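Local structure of xylose isomerase-like TIM barrel domain-containing protein (Parabacteroides distasonis, 4KW2) at residues Ala20-Val24 against Leu260-Ser264; Ala53-Gln57 against Tyr68-Asp72. The protein is of unknown function but adopts a xylose isomerase-like TIM barrel, which suggests a sugar isomerase or a related enzyme. All blocks are in the same frame, centred on the assembly; numbering follows the deposited sequence. Where two conformers were deposited one is given.

Contact 1: Ala20-Val24 against Leu260-Ser264; sequences ADWKV and LQKCS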
# COMPACT_ATOMS: atom_id res chain seq x y z
N ALA A 20 -15.76 -29.07 0.23
CA ALA A 20 -17.23 -29.31 0.11
C ALA A 20 -17.94 -28.18 -0.64
O ALA A 20 -18.25 -28.33 -1.83
CB ALA A 20 -17.87 -29.54 1.48
N ASP A 21 -18.18 -27.04 0.02
CA ASP A 21 -18.95 -25.97 -0.60
C ASP A 21 -18.11 -25.19 -1.61
O ASP A 21 -18.49 -25.11 -2.78
CB ASP A 21 -19.57 -25.02 0.44
CG ASP A 21 -20.86 -24.38 -0.05
OD1 ASP A 21 -21.65 -25.08 -0.73
OD2 ASP A 21 -21.11 -23.19 0.25
N TRP A 22 -16.97 -24.65 -1.19
CA TRP A 22 -16.09 -23.86 -2.06
C TRP A 22 -14.67 -24.42 -2.06
O TRP A 22 -14.36 -25.32 -1.28
CB TRP A 22 -16.06 -22.39 -1.62
CG TRP A 22 -15.68 -22.19 -0.18
CD1 TRP A 22 -14.42 -22.27 0.36
CD2 TRP A 22 -16.56 -21.90 0.91
NE1 TRP A 22 -14.47 -22.04 1.71
CE2 TRP A 22 -15.77 -21.81 2.08
CE3 TRP A 22 -17.94 -21.71 1.01
CZ2 TRP A 22 -16.32 -21.54 3.33
CZ3 TRP A 22 -18.49 -21.44 2.25
CH2 TRP A 22 -17.68 -21.35 3.39
N LYS A 23 -13.81 -23.88 -2.92
CA LYS A 23 -12.40 -24.25 -2.95
C LYS A 23 -11.54 -23.13 -2.37
O LYS A 23 -11.82 -21.96 -2.59
CB LYS A 23 -11.93 -24.51 -4.37
CG LYS A 23 -12.73 -25.53 -5.15
CD LYS A 23 -12.34 -25.47 -6.63
CE LYS A 23 -13.40 -26.09 -7.52
NZ LYS A 23 -13.43 -27.57 -7.36
N VAL A 24 -10.49 -23.51 -1.65
CA VAL A 24 -9.52 -22.56 -1.14
C VAL A 24 -8.18 -22.81 -1.84
O VAL A 24 -7.61 -23.90 -1.73
CB VAL A 24 -9.32 -22.70 0.38
CG1 VAL A 24 -8.45 -21.56 0.90
CG2 VAL A 24 -10.67 -22.71 1.09
N LEU A 260 -11.39 -21.36 6.82
CA LEU A 260 -11.74 -21.25 5.41
C LEU A 260 -11.93 -22.62 4.77
O LEU A 260 -12.73 -22.77 3.85
CB LEU A 260 -10.66 -20.49 4.65
CG LEU A 260 -10.50 -19.03 5.03
CD1 LEU A 260 -9.21 -18.48 4.44
CD2 LEU A 260 -11.70 -18.21 4.57
N GLN A 261 -11.21 -23.62 5.27
CA GLN A 261 -11.25 -24.98 4.71
C GLN A 261 -12.18 -25.92 5.46
O GLN A 261 -12.95 -26.63 4.83
CB GLN A 261 -9.85 -25.59 4.69
CG GLN A 261 -8.98 -25.03 3.58
CD GLN A 261 -7.56 -25.53 3.66
OE1 GLN A 261 -7.00 -25.67 4.74
NE2 GLN A 261 -6.97 -25.81 2.50
N LYS A 262 -12.10 -25.94 6.79
CA LYS A 262 -12.86 -26.91 7.59
C LYS A 262 -14.37 -26.69 7.57
O LYS A 262 -15.13 -27.60 7.89
CB LYS A 262 -12.36 -26.96 9.04
CG LYS A 262 -10.99 -27.62 9.18
CD LYS A 262 -10.28 -27.24 10.47
CE LYS A 262 -10.62 -28.15 11.64
NZ LYS A 262 -9.56 -28.08 12.68
N CYS A 263 -14.80 -25.49 7.21
CA CYS A 263 -16.22 -25.27 6.92
C CYS A 263 -16.64 -26.10 5.71
O CYS A 263 -17.71 -26.72 5.71
CB CYS A 263 -16.51 -23.79 6.66
SG CYS A 263 -18.25 -23.46 6.28
N SER A 264 -15.78 -26.12 4.70
CA SER A 264 -16.00 -26.94 3.51
C SER A 264 -15.25 -28.27 3.62
O SER A 264 -15.67 -29.17 4.35
CB SER A 264 -15.53 -26.18 2.27
OG SER A 264 -16.25 -24.96 2.14
O HOH W 1 -7.45 -26.19 -0.35
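The indole NE1 of Trp22 gives its hydrogen to the backbone O of Leu260, 2.9 Å away, with an angle of 151° at the hydrogen. NE1 lies in the plane of that carbonyl, while the oxygen sits at the ring edge, tilted 17° from the indole plane. A weak bond of 3.4 Å runs from Trp22 N to Ser264 OG. The same OG lies 3.2 Å above the indole, over its centre. The first torsion of Trp22 (chi1 55°) sets CG between its own N and carbonyl carbon, folding the indole back under that hydroxyl. Here the two ends of the modelled chain meet: the last helix of the TIM barrel, 250-262, packs on the start of the first strand, 23-27, whose Lys23 closes the barrel through backbone bonds to Gly237 and Ile239. Cys263 SG approaches CH2 of Trp22 obliquely at 3.6 Å; Cys263 and Ser264 are both poorly ordered, making their contacts less certain. Val24 CG2 lies in the indole plane at its edge and reaches Gln261 CG at 3.8 Å, the two side chains crossing nearly at right angles. A water bridges Val24 O and Gln261 NE2, which also bonds to Gly47 O.

Contact 2: Ala53-Gln57 against Tyr68-Asp72; sequences AFFFQ and YLNYD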
# COMPACT_ATOMS: atom_id res chain seq x y z
N ALA A 53 -2.07 -19.07 -10.65
CA ALA A 53 -0.69 -18.73 -10.97
C ALA A 53 -0.58 -17.51 -11.89
O ALA A 53 -1.30 -17.39 -12.88
CB ALA A 53 0.02 -19.92 -11.57
N PHE A 54 0.35 -16.63 -11.55
CA PHE A 54 0.69 -15.47 -12.36
C PHE A 54 1.87 -15.82 -13.26
O PHE A 54 2.77 -16.59 -12.87
CB PHE A 54 1.04 -14.26 -11.47
CG PHE A 54 2.41 -14.34 -10.85
CD1 PHE A 54 2.62 -15.06 -9.68
CD2 PHE A 54 3.48 -13.72 -11.46
CE1 PHE A 54 3.89 -15.15 -9.13
CE2 PHE A 54 4.75 -13.81 -10.91
CZ PHE A 54 4.96 -14.52 -9.74
N PHE A 55 1.90 -15.23 -14.45
CA PHE A 55 2.92 -15.50 -15.45
C PHE A 55 4.23 -14.78 -15.16
O PHE A 55 4.27 -13.77 -14.45
CB PHE A 55 2.42 -15.08 -16.83
CG PHE A 55 1.52 -16.08 -17.51
CD1 PHE A 55 0.92 -17.13 -16.82
CD2 PHE A 55 1.24 -15.95 -18.87
CE1 PHE A 55 0.10 -18.03 -17.46
CE2 PHE A 55 0.42 -16.84 -19.51
CZ PHE A 55 -0.16 -17.88 -18.81
N PHE A 56 5.29 -15.33 -15.76
CA PHE A 56 6.67 -14.82 -15.71
C PHE A 56 7.43 -15.15 -14.43
O PHE A 56 8.55 -14.69 -14.24
CB PHE A 56 6.74 -13.33 -16.08
CG PHE A 56 6.14 -13.03 -17.43
CD1 PHE A 56 6.75 -13.47 -18.59
CD2 PHE A 56 4.94 -12.32 -17.53
CE1 PHE A 56 6.19 -13.22 -19.83
CE2 PHE A 56 4.38 -12.06 -18.77
CZ PHE A 56 5.00 -12.51 -19.92
N GLN A 57 6.85 -15.99 -13.59
CA GLN A 57 7.59 -16.57 -12.47
C GLN A 57 8.53 -17.65 -13.00
O GLN A 57 8.12 -18.50 -13.79
CB GLN A 57 6.65 -17.18 -11.44
CG GLN A 57 7.34 -17.51 -10.12
CD GLN A 57 6.39 -18.02 -9.05
OE1 GLN A 57 5.37 -18.64 -9.36
NE2 GLN A 57 6.72 -17.77 -7.80
N TYR A 68 10.46 -19.61 -17.62
CA TYR A 68 9.42 -18.96 -16.82
C TYR A 68 8.02 -19.36 -17.26
O TYR A 68 7.83 -19.90 -18.35
CB TYR A 68 9.59 -17.42 -16.81
CG TYR A 68 9.74 -16.76 -18.17
CD1 TYR A 68 8.64 -16.55 -19.00
CD2 TYR A 68 10.98 -16.30 -18.61
CE1 TYR A 68 8.78 -15.94 -20.24
CE2 TYR A 68 11.13 -15.68 -19.84
CZ TYR A 68 10.03 -15.50 -20.65
OH TYR A 68 10.16 -14.89 -21.87
N LEU A 69 7.04 -19.11 -16.40
CA LEU A 69 5.65 -19.46 -16.70
C LEU A 69 5.10 -18.48 -17.74
O LEU A 69 5.06 -17.27 -17.50
CB LEU A 69 4.78 -19.43 -15.45
CG LEU A 69 3.31 -19.83 -15.62
CD1 LEU A 69 3.17 -21.25 -16.17
CD2 LEU A 69 2.57 -19.72 -14.30
N ASN A 70 4.70 -19.01 -18.88
CA ASN A 70 4.09 -18.21 -19.92
C ASN A 70 3.44 -19.16 -20.90
O ASN A 70 3.73 -20.36 -20.87
CB ASN A 70 5.13 -17.34 -20.62
CG ASN A 70 4.52 -16.27 -21.50
OD1 ASN A 70 3.34 -15.92 -21.38
ND2 ASN A 70 5.33 -15.74 -22.41
N TYR A 71 2.58 -18.64 -21.76
CA TYR A 71 1.80 -19.49 -22.65
C TYR A 71 2.60 -20.11 -23.80
O TYR A 71 2.05 -20.88 -24.59
CB TYR A 71 0.55 -18.76 -23.16
CG TYR A 71 0.78 -17.42 -23.84
CD1 TYR A 71 1.78 -17.25 -24.80
CD2 TYR A 71 -0.04 -16.33 -23.56
CE1 TYR A 71 1.96 -16.04 -25.44
CE2 TYR A 71 0.14 -15.11 -24.19
CZ TYR A 71 1.14 -14.98 -25.13
OH TYR A 71 1.32 -13.78 -25.78
N ASP A 72 3.89 -19.80 -23.87
CA ASP A 72 4.78 -20.33 -24.92
C ASP A 72 5.50 -21.62 -24.52
O ASP A 72 6.37 -22.09 -25.26
CB ASP A 72 5.81 -19.26 -25.32
CG ASP A 72 6.77 -18.89 -24.18
OD1 ASP A 72 6.55 -19.32 -23.02
OD2 ASP A 72 7.74 -18.17 -24.44
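Phe56 N and Leu69 O form a short hydrogen bond of 2.6 Å, with the donor in the carbonyl plane; Leu69 N returns a bond of 2.9 Å to Gln57 O. Leu69 is thus held through both its backbone N and O, and its side chain enters the tightly packed part. With CG anti to its own N (chi1 -177°), Leu69 sends CD2 to Ala53 CB at 3.7 Å and lays CG beside CD1 of the Phe55 ring. Phe95 and Phe112 also touch Leu69. Asn70 CA stands over one face of Phe55, toward the rim, 4.0 Å from the centroid. Asn70 OD1 accepts a weak bond from Tyr71 N and comes within 3.3 Å of Phe55 CD2, while Asn70 ND2 bonds to Gly219 O of the second subunit. Tyr68 is partly exposed yet close, its CE1 3.6 Å from Phe56 CD1 in the one of two conformers described, with the rings pointing the same way but meeting obliquely. Packing is looser at partly exposed Tyr71, whose CD2 only brushes Phe55 CE2 at 4.1 Å. Trp216 of the second subunit stacks on Phe55, and Ile220 of that subunit packs on Phe56. The whole belongs to a long beta-alpha loop of a TIM barrel, joining strand 50-53 to helix 75-86 and here forming part of a subunit interface.

Overall arrangement
Contacts 1 and 2 lie on opposite sides of the chain's centre, their centres about 27 Å apart. Contact 1 joins the first strand to the last helix; contact 2 folds one beta-alpha loop back on itself and is nested within the chain span that contact 1 closes. The former is partly buried, running out to exposed Ala20 and a poorly ordered Cys263-Ser264 end; its main polar bond joins an indole N-H to a backbone carbonyl, with a weak serine bond and a water beside it. The latter is buried, pairs backbone with backbone and surrounds that pairing with aromatic rings. Another subunit completes contact 2, whereas helix 222-232 and strand 238-241 complete contact 1.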